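Local coordinates for protein histidinol-phosphatase (Listeria monocytogenes serotype 4b str. H7858, PDB 6NLR) that probably hydrolyses L-histidinol phosphate to histidinol and phosphate in histidine biosynthesis, using a cluster of three bound metal ions, at residues H17-E22 and F72-H77; V24-E29 and Q263-G268; Q147-F152 and Q156-E161. One frame throughout, in Å; residues are numbered along the deposited sequence.

Contact 1. Residues H17-E22 and F72-H77; sequences HDDVEE and FKKMNH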
ATOM      1  N   HIS A  17      14.014  10.734   1.597  1.00 34.17           N
ATOM      2  CA  HIS A  17      14.402  11.835   0.672  1.00 37.33           C
ATOM      3  C   HIS A  17      15.573  11.388  -0.217  1.00 38.32           C
ATOM      4  O   HIS A  17      16.204  12.272  -0.853  1.00 38.33           O
ATOM      5  CB  HIS A  17      14.713  13.133   1.455  1.00 42.37           C
ATOM      6  CG  HIS A  17      13.520  13.604   2.208  1.00 51.43           C
ATOM      7  ND1 HIS A  17      13.447  13.592   3.589  1.00 54.36           N
ATOM      8  CD2 HIS A  17      12.313  14.012   1.761  1.00 56.45           C
ATOM      9  CE1 HIS A  17      12.257  14.017   3.959  1.00 58.77           C
ATOM     10  NE2 HIS A  17      11.542  14.275   2.855  1.00 58.67           N
ATOM     11  N   ASP A  18      15.885  10.083  -0.276  1.00 36.27           N
ATOM     12  CA  ASP A  18      16.848   9.567  -1.285  1.00 35.11           C
ATOM     13  C   ASP A  18      16.291   9.882  -2.675  1.00 31.45           C
ATOM     14  O   ASP A  18      15.075   9.781  -2.872  1.00 31.00           O
ATOM     15  CB  ASP A  18      17.095   8.063  -1.172  1.00 38.21           C
ATOM     16  CG  ASP A  18      17.904   7.646   0.046  1.00 38.08           C
ATOM     17  OD1 ASP A  18      18.405   8.544   0.747  1.00 39.52           O
ATOM     18  OD2 ASP A  18      17.988   6.420   0.294  1.00 36.28           O
ATOM     19  N   ASP A  19      17.164  10.226  -3.605  1.00 32.19           N
ATOM     20  CA  ASP A  19      16.790  10.456  -5.016  1.00 32.94           C
ATOM     21  C   ASP A  19      16.363   9.123  -5.636  1.00 30.78           C
ATOM     22  O   ASP A  19      17.126   8.141  -5.535  1.00 30.75           O
ATOM     23  CB  ASP A  19      17.937  11.096  -5.783  1.00 34.26           C
ATOM     24  CG  ASP A  19      17.501  11.645  -7.133  1.00 38.27           C
ATOM     25  OD1 ASP A  19      16.793  10.944  -7.876  1.00 33.72           O
ATOM     26  OD2 ASP A  19      17.867  12.767  -7.431  1.00 53.68           O
ATOM     27  N   VAL A  20      15.220   9.127  -6.316  1.00 28.52           N
ATOM     28  CA  VAL A  20      14.698   7.962  -7.088  1.00 28.10           C
ATOM     29  C   VAL A  20      15.807   7.420  -7.992  1.00 28.16           C
ATOM     30  O   VAL A  20      15.848   6.207  -8.205  1.00 27.58           O
ATOM     31  CB  VAL A  20      13.436   8.323  -7.888  1.00 27.84           C
ATOM     32  CG1 VAL A  20      13.697   9.428  -8.894  1.00 29.17           C
ATOM     33  CG2 VAL A  20      12.827   7.101  -8.573  1.00 27.50           C
ATOM     34  N   GLU A  21      16.672   8.270  -8.524  1.00 29.09           N
ATOM     35  CA  GLU A  21      17.723   7.812  -9.462  1.00 32.29           C
ATOM     36  C   GLU A  21      18.640   6.801  -8.768  1.00 30.74           C
ATOM     37  O   GLU A  21      18.992   5.815  -9.412  1.00 27.22           O
ATOM     38  CB  GLU A  21      18.558   8.989  -9.964  1.00 32.41           C
ATOM     39  CG  GLU A  21      19.544   8.574 -11.030  1.00 36.76           C
ATOM     40  CD  GLU A  21      19.749   9.635 -12.104  1.00 38.68           C
ATOM     41  OE1 GLU A  21      19.198  10.762 -11.962  1.00 38.96           O
ATOM     42  OE2 GLU A  21      20.409   9.323 -13.092  1.00 37.30           O
ATOM     43  N   GLU A  22      19.032   7.059  -7.518  1.00 33.05           N
ATOM     44  CA  GLU A  22      19.947   6.163  -6.749  1.00 34.47           C
ATOM     45  C   GLU A  22      19.196   4.862  -6.446  1.00 31.53           C
ATOM     46  O   GLU A  22      19.809   3.799  -6.441  1.00 28.32           O
ATOM     47  CB  GLU A  22      20.492   6.840  -5.484  1.00 38.98           C
ATOM     48  CG  GLU A  22      21.332   8.087  -5.753  1.00 47.94           C
ATOM     49  CD  GLU A  22      22.416   7.997  -6.829  1.00 60.03           C
ATOM     50  OE1 GLU A  22      23.340   7.164  -6.675  1.00 62.59           O
ATOM     51  OE2 GLU A  22      22.345   8.772  -7.832  1.00 77.49           O
ATOM     52  N   PHE A  72       5.649  14.025 -12.218  1.00 27.36           N
ATOM     53  CA  PHE A  72       5.565  13.402 -13.563  1.00 29.34           C
ATOM     54  C   PHE A  72       6.806  13.748 -14.384  1.00 29.28           C
ATOM     55  O   PHE A  72       7.346  12.862 -15.044  1.00 31.17           O
ATOM     56  CB  PHE A  72       4.279  13.797 -14.288  1.00 32.30           C
ATOM     57  CG  PHE A  72       3.095  13.003 -13.809  1.00 31.88           C
ATOM     58  CD1 PHE A  72       3.098  11.626 -13.907  1.00 32.24           C
ATOM     59  CD2 PHE A  72       2.002  13.627 -13.238  1.00 31.91           C
ATOM     60  CE1 PHE A  72       2.006  10.885 -13.491  1.00 32.43           C
ATOM     61  CE2 PHE A  72       0.915  12.886 -12.812  1.00 29.54           C
ATOM     62  CZ  PHE A  72       0.922  11.522 -12.941  1.00 32.15           C
ATOM     63  N   LYS A  73       7.263  14.996 -14.342  1.00 30.38           N
ATOM     64  CA  LYS A  73       8.451  15.394 -15.121  1.00 32.35           C
ATOM     65  C   LYS A  73       9.656  14.552 -14.672  1.00 31.53           C
ATOM     66  O   LYS A  73      10.343  14.000 -15.538  1.00 32.65           O
ATOM     67  CB  LYS A  73       8.709  16.889 -14.956  1.00 34.07           C
ATOM     68  CG  LYS A  73       9.960  17.381 -15.652  1.00 35.99           C
ATOM     69  CD  LYS A  73      10.255  18.819 -15.360  1.00 39.83           C
ATOM     70  CE  LYS A  73      11.515  19.287 -16.047  1.00 42.78           C
ATOM     71  NZ  LYS A  73      12.059  20.465 -15.351  1.00 44.31           N
ATOM     72  N   LYS A  74       9.925  14.471 -13.366  1.00 30.54           N
ATOM     73  CA  LYS A  74      11.117  13.750 -12.839  1.00 29.42           C
ATOM     74  C   LYS A  74      11.007  12.264 -13.190  1.00 27.57           C
ATOM     75  O   LYS A  74      11.970  11.683 -13.672  1.00 24.50           O
ATOM     76  CB  LYS A  74      11.272  13.971 -11.337  1.00 30.34           C
ATOM     77  CG  LYS A  74      12.401  13.184 -10.672  1.00 31.08           C
ATOM     78  CD  LYS A  74      13.771  13.528 -11.216  1.00 32.81           C
ATOM     79  CE  LYS A  74      14.866  12.694 -10.589  1.00 34.59           C
ATOM     80  NZ  LYS A  74      14.974  12.974  -9.140  1.00 33.75           N
HETATM   81  N   MSE A  75       9.845  11.640 -12.941  1.00 27.10           N
HETATM   82  CA  MSE A  75       9.749  10.197 -13.129  1.00 27.65           C
HETATM   83  C   MSE A  75       9.840   9.830 -14.616  1.00 28.45           C
HETATM   84  O   MSE A  75      10.393   8.791 -14.946  1.00 31.11           O
HETATM   85  CB  MSE A  75       8.460   9.629 -12.523  1.00 27.49           C
HETATM   86  CG  MSE A  75       8.327   9.778 -11.011  1.00 29.24           C
HETATM   87 SE   MSE A  75      10.048   9.663 -10.046  1.00 30.29          SE
HETATM   88  CE  MSE A  75      10.040  11.180  -8.792  1.00 29.13           C
ATOM     89  N   ASN A  76       9.238  10.635 -15.496  1.00 28.81           N
ATOM     90  CA  ASN A  76       9.300  10.404 -16.929  1.00 29.13           C
ATOM     91  C   ASN A  76      10.754  10.522 -17.390  1.00 28.37           C
ATOM     92  O   ASN A  76      11.182   9.738 -18.247  1.00 28.02           O
ATOM     93  CB  ASN A  76       8.374  11.343 -17.726  1.00 30.12           C
ATOM     94  CG  ASN A  76       6.951  10.795 -17.787  1.00 32.98           C
ATOM     95  OD1 ASN A  76       6.005  11.355 -17.211  1.00 34.83           O
ATOM     96  ND2 ASN A  76       6.797   9.645 -18.413  1.00 27.55           N
ATOM     97  N   HIS A  77      11.515  11.449 -16.825  1.00 28.06           N
ATOM     98  CA  HIS A  77      12.965  11.596 -17.143  1.00 28.09           C
ATOM     99  C   HIS A  77      13.703  10.292 -16.767  1.00 29.34           C
ATOM    100  O   HIS A  77      14.502   9.779 -17.570  1.00 28.16           O
ATOM    101  CB  HIS A  77      13.524  12.827 -16.419  1.00 28.61           C
ATOM    102  CG  HIS A  77      15.012  12.879 -16.367  1.00 29.99           C
ATOM    103  ND1 HIS A  77      15.757  13.103 -17.481  1.00 29.79           N
ATOM    104  CD2 HIS A  77      15.884  12.750 -15.335  1.00 31.34           C
ATOM    105  CE1 HIS A  77      17.035  13.068 -17.166  1.00 32.25           C
ATOM    106  NE2 HIS A  77      17.147  12.862 -15.849  1.00 32.53           N
TER
HETATM  107  O   HOH W   1      19.435  12.625 -14.305  1.00 32.24           O
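The carboxylate of Asp19 is approached from both faces: Lys74 NZ reaches OD1 from above one, 35° out of the plane, and Glu21 N comes to the same oxygen from the opposite face. The first is a salt bridge, 3.0 Å from NZ to OD1, with a weak second bond to OD2; the second, 2.8 Å from Glu21 N to Asp19 OD1 and nearly straight at 171°, is the N-cap bond that starts helix 20-29. The imidazole of His77 has a water at its edge, in the ring plane. That water lies 2.8 Å from His77 NE2 and donates to Glu21 OE1, bridging the two helices beside the ion pair, one turn further along helix 68-81. Lys74 spans the gap between helices 20-29 and 68-81 with a chain bent at chi2 (61°) and again at its last torsion, which turns the ammonium toward Asp19 and brings it 3.8 Å from Val20 CG1. On the buried side the same methyl meets the selenium of Met75, a selenomethionine, also at 3.8 Å, beside Ile37 of strand 34-40. Glu10 completes the polar cluster, pairing with Lys74 through one oxygen and accepting from Val20 N with the other. With one ammonium shared by two carboxylates, and Asp19 at a helix N-terminus, both acids are probably held in their anionic form.

Contact 2. Residues V24-E29 and Q263-G268; sequences VLKAIE and QDIGRG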
ATOM      1  N   VAL A  24      16.847   3.534  -8.419  1.00 28.19           N
ATOM      2  CA  VAL A  24      16.759   2.819  -9.681  1.00 27.39           C
ATOM      3  C   VAL A  24      18.107   2.156  -9.981  1.00 27.41           C
ATOM      4  O   VAL A  24      18.111   0.990 -10.395  1.00 27.25           O
ATOM      5  CB  VAL A  24      16.285   3.760 -10.804  1.00 28.08           C
ATOM      6  CG1 VAL A  24      16.648   3.251 -12.199  1.00 29.82           C
ATOM      7  CG2 VAL A  24      14.788   4.007 -10.682  1.00 29.86           C
ATOM      8  N   LEU A  25      19.221   2.859  -9.757  1.00 28.07           N
ATOM      9  CA  LEU A  25      20.578   2.300  -9.991  1.00 29.08           C
ATOM     10  C   LEU A  25      20.770   1.069  -9.096  1.00 30.50           C
ATOM     11  O   LEU A  25      21.372   0.075  -9.563  1.00 30.64           O
ATOM     12  CB  LEU A  25      21.645   3.371  -9.737  1.00 31.77           C
ATOM     13  CG  LEU A  25      21.822   4.413 -10.849  1.00 33.27           C
ATOM     14  CD1 LEU A  25      22.653   5.616 -10.362  1.00 34.20           C
ATOM     15  CD2 LEU A  25      22.476   3.777 -12.083  1.00 33.54           C
ATOM     16  N   LYS A  26      20.279   1.107  -7.858  1.00 29.78           N
ATOM     17  CA  LYS A  26      20.381  -0.053  -6.937  1.00 31.21           C
ATOM     18  C   LYS A  26      19.504  -1.204  -7.459  1.00 28.50           C
ATOM     19  O   LYS A  26      19.965  -2.343  -7.434  1.00 29.94           O
ATOM     20  CB  LYS A  26      19.973   0.320  -5.512  1.00 31.07           C
ATOM     21  CG  LYS A  26      20.209  -0.781  -4.491  1.00 35.07           C
ATOM     22  CD  LYS A  26      21.649  -1.050  -4.239  1.00 40.88           C
ATOM     23  CE  LYS A  26      21.860  -2.126  -3.199  1.00 47.91           C
ATOM     24  NZ  LYS A  26      23.308  -2.262  -2.891  1.00 54.57           N
ATOM     25  N   ALA A  27      18.281  -0.927  -7.902  1.00 27.56           N
ATOM     26  CA  ALA A  27      17.392  -1.962  -8.478  1.00 28.14           C
ATOM     27  C   ALA A  27      18.109  -2.637  -9.657  1.00 28.54           C
ATOM     28  O   ALA A  27      18.053  -3.881  -9.741  1.00 28.38           O
ATOM     29  CB  ALA A  27      16.042  -1.408  -8.849  1.00 25.96           C
ATOM     30  N   ILE A  28      18.809  -1.872 -10.504  1.00 29.74           N
ATOM     31  CA  ILE A  28      19.519  -2.449 -11.688  1.00 29.80           C
ATOM     32  C   ILE A  28      20.655  -3.343 -11.177  1.00 33.43           C
ATOM     33  O   ILE A  28      20.812  -4.443 -11.688  1.00 33.69           O
ATOM     34  CB  ILE A  28      20.003  -1.343 -12.634  1.00 30.63           C
ATOM     35  CG1 ILE A  28      18.812  -0.600 -13.253  1.00 29.84           C
ATOM     36  CG2 ILE A  28      20.976  -1.892 -13.688  1.00 30.36           C
ATOM     37  CD1 ILE A  28      19.167   0.694 -13.935  1.00 29.66           C
ATOM     38  N   GLU A  29      21.406  -2.899 -10.175  1.00 34.38           N
ATOM     39  CA  GLU A  29      22.507  -3.690  -9.567  1.00 36.85           C
ATOM     40  C   GLU A  29      21.945  -5.017  -9.044  1.00 36.86           C
ATOM     41  O   GLU A  29      22.671  -6.007  -9.108  1.00 39.26           O
ATOM     42  CB  GLU A  29      23.167  -2.862  -8.462  1.00 40.87           C
ATOM     43  CG  GLU A  29      24.358  -3.491  -7.760  1.00 47.35           C
ATOM     44  CD  GLU A  29      24.723  -2.731  -6.483  1.00 56.91           C
ATOM     45  OE1 GLU A  29      24.420  -1.506  -6.395  1.00 59.39           O
ATOM     46  OE2 GLU A  29      25.276  -3.354  -5.558  1.00 67.91           O
ATOM     47  N   GLN A 263      18.297   1.776   0.682  1.00 31.46           N
ATOM     48  CA  GLN A 263      18.605   0.632   1.577  1.00 32.70           C
ATOM     49  C   GLN A 263      17.451  -0.369   1.536  1.00 30.44           C
ATOM     50  O   GLN A 263      17.694  -1.523   1.817  1.00 29.99           O
ATOM     51  CB  GLN A 263      18.887   1.103   3.005  1.00 37.59           C
ATOM     52  CG  GLN A 263      20.208   1.856   3.139  1.00 45.90           C
ATOM     53  CD  GLN A 263      21.404   1.123   2.575  1.00 53.03           C
ATOM     54  OE1 GLN A 263      21.860   1.405   1.459  1.00 51.63           O
ATOM     55  NE2 GLN A 263      21.919   0.174   3.348  1.00 60.50           N
ATOM     56  N   ASP A 264      16.249   0.069   1.185  1.00 28.21           N
ATOM     57  CA  ASP A 264      15.038  -0.786   1.144  1.00 26.40           C
ATOM     58  C   ASP A 264      15.001  -1.624  -0.140  1.00 26.37           C
ATOM     59  O   ASP A 264      14.247  -2.605  -0.187  1.00 26.54           O
ATOM     60  CB  ASP A 264      13.776   0.072   1.183  1.00 26.77           C
ATOM     61  CG  ASP A 264      13.555   0.824   2.477  1.00 29.59           C
ATOM     62  OD1 ASP A 264      14.196   0.469   3.497  1.00 27.93           O
ATOM     63  OD2 ASP A 264      12.706   1.744   2.469  1.00 28.56           O
ATOM     64  N   ILE A 265      15.694  -1.207  -1.197  1.00 26.60           N
ATOM     65  CA  ILE A 265      15.533  -1.835  -2.541  1.00 27.58           C
ATOM     66  C   ILE A 265      15.892  -3.323  -2.433  1.00 26.88           C
ATOM     67  O   ILE A 265      16.938  -3.628  -1.875  1.00 23.03           O
ATOM     68  CB  ILE A 265      16.370  -1.100  -3.609  1.00 29.85           C
ATOM     69  CG1 ILE A 265      15.846   0.328  -3.845  1.00 28.66           C
ATOM     70  CG2 ILE A 265      16.425  -1.899  -4.899  1.00 29.56           C
ATOM     71  CD1 ILE A 265      14.576   0.390  -4.607  1.00 28.27           C
ATOM     72  N   GLY A 266      15.028  -4.202  -2.957  1.00 27.06           N
ATOM     73  CA  GLY A 266      15.249  -5.659  -3.016  1.00 26.34           C
ATOM     74  C   GLY A 266      14.902  -6.358  -1.707  1.00 26.74           C
ATOM     75  O   GLY A 266      14.991  -7.572  -1.672  1.00 25.98           O
ATOM     76  N   ARG A 267      14.482  -5.644  -0.657  1.00 25.00           N
ATOM     77  CA  ARG A 267      14.371  -6.266   0.690  1.00 27.49           C
ATOM     78  C   ARG A 267      13.298  -7.372   0.650  1.00 25.17           C
ATOM     79  O   ARG A 267      12.232  -7.177   0.028  1.00 23.98           O
ATOM     80  CB  ARG A 267      14.085  -5.206   1.763  1.00 28.06           C
ATOM     81  CG  ARG A 267      12.696  -4.585   1.672  1.00 27.25           C
ATOM     82  CD  ARG A 267      12.555  -3.481   2.701  1.00 30.85           C
ATOM     83  NE  ARG A 267      11.351  -2.679   2.504  1.00 26.79           N
ATOM     84  CZ  ARG A 267      10.969  -1.699   3.316  1.00 28.91           C
ATOM     85  NH1 ARG A 267      11.663  -1.432   4.413  1.00 30.04           N
ATOM     86  NH2 ARG A 267       9.885  -0.991   3.041  1.00 27.32           N
ATOM     87  N   GLY A 268      13.587  -8.514   1.265  1.00 28.41           N
ATOM     88  CA  GLY A 268      12.649  -9.647   1.394  1.00 28.20           C
ATOM     89  C   GLY A 268      12.320 -10.301   0.041  1.00 29.66           C
ATOM     90  O   GLY A 268      11.369 -11.128  -0.017  1.00 27.81           O
TER
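Lys26 and Ala27 present neighbouring surfaces of helix 20-29 to one residue of the facing loop, Ile265. The helix belongs to the first beta-alpha-beta crossover of the PHP domain, a fold akin to the TIM barrel, and connects strand 3-7 to its parallel neighbour 34-40, whose Tyr35 is touched by Val24, Ala27 and Ile265 alike. Within the helix, Val24 turns its side chain away from the loop and onto that strand. Lys26 contributes the aliphatic root of its chain. Its CG lies 4.0 Å from Ile265 CB, and the two side chains run past each other in opposite directions. A bend at chi2 (69°) then leads the lysine away from the loop, to a weak hydrogen bond within a salt bridge, 3.5 Å from Lys26 NZ to Glu29 OE2. Ala27, the smallest residue of the face, lets the loop come close: its CA is 6.2 Å from Ile265 CA, and Ile265 CG2 settles against the helix backbone itself, 3.7 Å from Ala27 N and 4.0 Å from Ala27 CB. No hydrogen bond joins the two segments, so apolar contact alone joins them directly. The loop brings its isoleucine forward on a type II beta turn from Asp264 to Arg267, closed by Arg267 N to Asp264 O at 3.1 Å. Ile265 holds the second position, while Gly266, with a positive phi of 82°, takes the third. Behind the turn Asp264 CG lies over one face of the Arg267 guanidinium, offset toward its rim; the attraction is of charges alone, as no N-H points at the carboxylate, while Arg267 NE donates to Ser257 O. Asp264 OD2, for its part, accepts from the backbone N of His260, a ligand of manganese.

Contact 3. Residues Q147-F152 and Q156-E161; sequences QFYGGF and QLAYLE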
ATOM      1  N   GLN A 147      -8.714   0.839  20.445  1.00 21.93           N
ATOM      2  CA  GLN A 147      -9.610   1.212  21.558  1.00 25.43           C
ATOM      3  C   GLN A 147     -10.984   1.618  21.000  1.00 24.34           C
ATOM      4  O   GLN A 147     -11.986   1.311  21.649  1.00 25.69           O
ATOM      5  CB  GLN A 147      -8.953   2.296  22.407  1.00 28.05           C
ATOM      6  CG  GLN A 147      -7.876   1.735  23.326  1.00 31.96           C
ATOM      7  CD  GLN A 147      -7.220   2.803  24.166  1.00 35.67           C
ATOM      8  OE1 GLN A 147      -6.494   2.517  25.112  1.00 45.08           O
ATOM      9  NE2 GLN A 147      -7.528   4.053  23.873  1.00 39.72           N
ATOM     10  N   PHE A 148     -11.032   2.275  19.845  1.00 21.64           N
ATOM     11  CA  PHE A 148     -12.300   2.733  19.229  1.00 22.44           C
ATOM     12  C   PHE A 148     -13.165   1.519  18.869  1.00 21.89           C
ATOM     13  O   PHE A 148     -14.388   1.565  19.186  1.00 21.67           O
ATOM     14  CB  PHE A 148     -12.038   3.605  17.999  1.00 22.71           C
ATOM     15  CG  PHE A 148     -13.269   4.191  17.360  1.00 22.77           C
ATOM     16  CD1 PHE A 148     -13.863   5.327  17.879  1.00 23.79           C
ATOM     17  CD2 PHE A 148     -13.794   3.638  16.200  1.00 23.90           C
ATOM     18  CE1 PHE A 148     -14.977   5.881  17.261  1.00 24.75           C
ATOM     19  CE2 PHE A 148     -14.912   4.186  15.585  1.00 24.04           C
ATOM     20  CZ  PHE A 148     -15.501   5.308  16.115  1.00 24.24           C
ATOM     21  N   TYR A 149     -12.574   0.480  18.248  1.00 19.96           N
ATOM     22  CA  TYR A 149     -13.314  -0.695  17.719  1.00 20.72           C
ATOM     23  C   TYR A 149     -13.523  -1.741  18.810  1.00 21.34           C
ATOM     24  O   TYR A 149     -14.421  -2.566  18.634  1.00 21.21           O
ATOM     25  CB  TYR A 149     -12.678  -1.218  16.435  1.00 20.89           C
ATOM     26  CG  TYR A 149     -12.956  -0.312  15.261  1.00 19.45           C
ATOM     27  CD1 TYR A 149     -14.222  -0.216  14.709  1.00 19.93           C
ATOM     28  CD2 TYR A 149     -11.963   0.504  14.760  1.00 19.30           C
ATOM     29  CE1 TYR A 149     -14.482   0.657  13.661  1.00 20.35           C
ATOM     30  CE2 TYR A 149     -12.194   1.358  13.695  1.00 17.85           C
ATOM     31  CZ  TYR A 149     -13.459   1.442  13.150  1.00 18.95           C
ATOM     32  OH  TYR A 149     -13.683   2.317  12.128  1.00 19.69           O
ATOM     33  N   GLY A 150     -12.779  -1.661  19.914  1.00 22.79           N
ATOM     34  CA  GLY A 150     -12.960  -2.527  21.091  1.00 24.72           C
ATOM     35  C   GLY A 150     -11.881  -3.584  21.266  1.00 24.11           C
ATOM     36  O   GLY A 150     -12.033  -4.385  22.154  1.00 26.24           O
ATOM     37  N   GLY A 151     -10.830  -3.593  20.451  1.00 23.58           N
ATOM     38  CA  GLY A 151      -9.741  -4.575  20.592  1.00 23.54           C
ATOM     39  C   GLY A 151      -9.092  -4.888  19.262  1.00 21.63           C
ATOM     40  O   GLY A 151      -9.574  -4.425  18.216  1.00 20.06           O
ATOM     41  N   PHE A 152      -8.015  -5.655  19.312  1.00 22.09           N
ATOM     42  CA  PHE A 152      -7.154  -5.895  18.132  1.00 21.76           C
ATOM     43  C   PHE A 152      -7.967  -6.598  17.050  1.00 20.79           C
ATOM     44  O   PHE A 152      -7.885  -6.182  15.877  1.00 21.05           O
ATOM     45  CB  PHE A 152      -5.891  -6.670  18.500  1.00 23.50           C
ATOM     46  CG  PHE A 152      -4.898  -6.704  17.370  1.00 23.80           C
ATOM     47  CD1 PHE A 152      -3.998  -5.663  17.198  1.00 22.95           C
ATOM     48  CD2 PHE A 152      -4.900  -7.751  16.453  1.00 22.96           C
ATOM     49  CE1 PHE A 152      -3.090  -5.696  16.148  1.00 24.30           C
ATOM     50  CE2 PHE A 152      -3.990  -7.786  15.415  1.00 25.33           C
ATOM     51  CZ  PHE A 152      -3.103  -6.750  15.246  1.00 23.62           C
ATOM     52  N   GLN A 156      -9.051  -5.493  13.285  1.00 19.33           N
ATOM     53  CA  GLN A 156      -8.777  -6.331  12.089  1.00 20.40           C
ATOM     54  C   GLN A 156     -10.044  -6.345  11.221  1.00 20.33           C
ATOM     55  O   GLN A 156      -9.954  -6.162   9.985  1.00 18.71           O
ATOM     56  CB  GLN A 156      -8.429  -7.782  12.438  1.00 21.28           C
ATOM     57  CG  GLN A 156      -7.052  -7.985  13.024  1.00 22.74           C
ATOM     58  CD  GLN A 156      -6.843  -9.398  13.516  1.00 26.50           C
ATOM     59  OE1 GLN A 156      -7.666  -9.952  14.241  1.00 26.08           O
ATOM     60  NE2 GLN A 156      -5.727  -9.993  13.135  1.00 25.88           N
ATOM     61  N   LEU A 157     -11.190  -6.586  11.849  1.00 19.64           N
ATOM     62  CA  LEU A 157     -12.446  -6.782  11.087  1.00 21.02           C
ATOM     63  C   LEU A 157     -12.891  -5.442  10.481  1.00 21.36           C
ATOM     64  O   LEU A 157     -13.373  -5.448   9.328  1.00 20.95           O
ATOM     65  CB  LEU A 157     -13.503  -7.399  12.006  1.00 23.30           C
ATOM     66  CG  LEU A 157     -13.210  -8.842  12.396  1.00 23.89           C
ATOM     67  CD1 LEU A 157     -14.066  -9.300  13.552  1.00 27.96           C
ATOM     68  CD2 LEU A 157     -13.407  -9.726  11.196  1.00 25.01           C
ATOM     69  N   ALA A 158     -12.709  -4.324  11.195  1.00 19.40           N
ATOM     70  CA  ALA A 158     -13.039  -2.990  10.633  1.00 19.84           C
ATOM     71  C   ALA A 158     -12.108  -2.687   9.443  1.00 19.74           C
ATOM     72  O   ALA A 158     -12.563  -2.181   8.401  1.00 19.30           O
ATOM     73  CB  ALA A 158     -12.930  -1.955  11.693  1.00 20.27           C
ATOM     74  N   TYR A 159     -10.836  -3.021   9.585  1.00 20.78           N
ATOM     75  CA  TYR A 159      -9.813  -2.843   8.519  1.00 20.54           C
ATOM     76  C   TYR A 159     -10.217  -3.650   7.280  1.00 20.82           C
ATOM     77  O   TYR A 159     -10.250  -3.080   6.144  1.00 20.45           O
ATOM     78  CB  TYR A 159      -8.435  -3.238   9.047  1.00 19.33           C
ATOM     79  CG  TYR A 159      -7.416  -3.394   7.956  1.00 20.40           C
ATOM     80  CD1 TYR A 159      -6.804  -2.274   7.386  1.00 20.91           C
ATOM     81  CD2 TYR A 159      -7.103  -4.650   7.454  1.00 19.62           C
ATOM     82  CE1 TYR A 159      -5.894  -2.412   6.352  1.00 19.66           C
ATOM     83  CE2 TYR A 159      -6.169  -4.800   6.449  1.00 18.74           C
ATOM     84  CZ  TYR A 159      -5.578  -3.683   5.879  1.00 18.59           C
ATOM     85  OH  TYR A 159      -4.671  -3.854   4.863  1.00 18.23           O
ATOM     86  N   LEU A 160     -10.536  -4.930   7.467  1.00 21.11           N
ATOM     87  CA  LEU A 160     -10.881  -5.811   6.322  1.00 22.63           C
ATOM     88  C   LEU A 160     -12.189  -5.340   5.669  1.00 21.77           C
ATOM     89  O   LEU A 160     -12.308  -5.509   4.440  1.00 21.33           O
ATOM     90  CB  LEU A 160     -10.941  -7.269   6.777  1.00 21.79           C
ATOM     91  CG  LEU A 160      -9.597  -7.847   7.196  1.00 19.73           C
ATOM     92  CD1 LEU A 160      -9.755  -9.265   7.715  1.00 23.76           C
ATOM     93  CD2 LEU A 160      -8.618  -7.829   6.049  1.00 20.64           C
ATOM     94  N   GLU A 161     -13.133  -4.782   6.425  1.00 21.69           N
ATOM     95  CA  GLU A 161     -14.365  -4.212   5.825  1.00 22.64           C
ATOM     96  C   GLU A 161     -13.956  -3.064   4.887  1.00 24.09           C
ATOM     97  O   GLU A 161     -14.515  -2.977   3.777  1.00 21.98           O
ATOM     98  CB  GLU A 161     -15.359  -3.743   6.888  1.00 27.06           C
ATOM     99  CG  GLU A 161     -16.589  -3.051   6.297  1.00 33.29           C
ATOM    100  CD  GLU A 161     -17.389  -3.889   5.296  1.00 42.75           C
ATOM    101  OE1 GLU A 161     -17.440  -5.150   5.467  1.00 50.70           O
ATOM    102  OE2 GLU A 161     -17.942  -3.295   4.328  1.00 44.57           O
TER
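Phe152 O accepts a hydrogen bond from the backbone N of Gln156 at 2.9 Å, with an N-H...O angle of 150°, in the opening turn of helix 152-168. This is the junction of two consecutive helices of the PHP domain, where helix 138-149 ends at Tyr149 and a Gly-Gly link leads into the next. Gly150 leaves helical geometry with positive phi, Gly151 is the N-cap of the second helix, and at both the backbone angles call for glycine. One turn apart, the side chains of Phe152 and Gln156 also meet. The amide comes to the ring's edge, NE2 lying 3.6 Å from Phe152 CE2, with the two planes 53° apart. That nitrogen donates to Gln186 OE1, which helps fix the amide's rotation, while the Phe152 ring also meets Phe192. At the far end of the joint the Tyr149 ring is covered on both faces. Phe148 CD2 sits 3.6 Å above the centre of one, and a methyl from the second helix covers the other. This is a CH-pi contact: Ala158 CB stands 3.6 Å from the centroid of the Tyr149 ring, only 10° off its normal.

Overall arrangement
Helix 20-29 serves contacts 1 and 2 in turn: its N-terminal end meets helix 68-81, and its later turns meet the loop 263-268, with centres 15 Å apart. Through this shared helix, helix 68-81 and the late loop 263-268 are gathered on one flank of the fold, although the segments of the two contacts alternate along the chain. Both stay outside the first shell of the metals, Val20 and Ile265 lying about 13 and 12 Å from the cobalt ion by their side chains. Contact 3 falls between the segments of contact 2 in sequence but across the chain's centre in space, with centres 37 Å from contact 1 and 34 Å from contact 2.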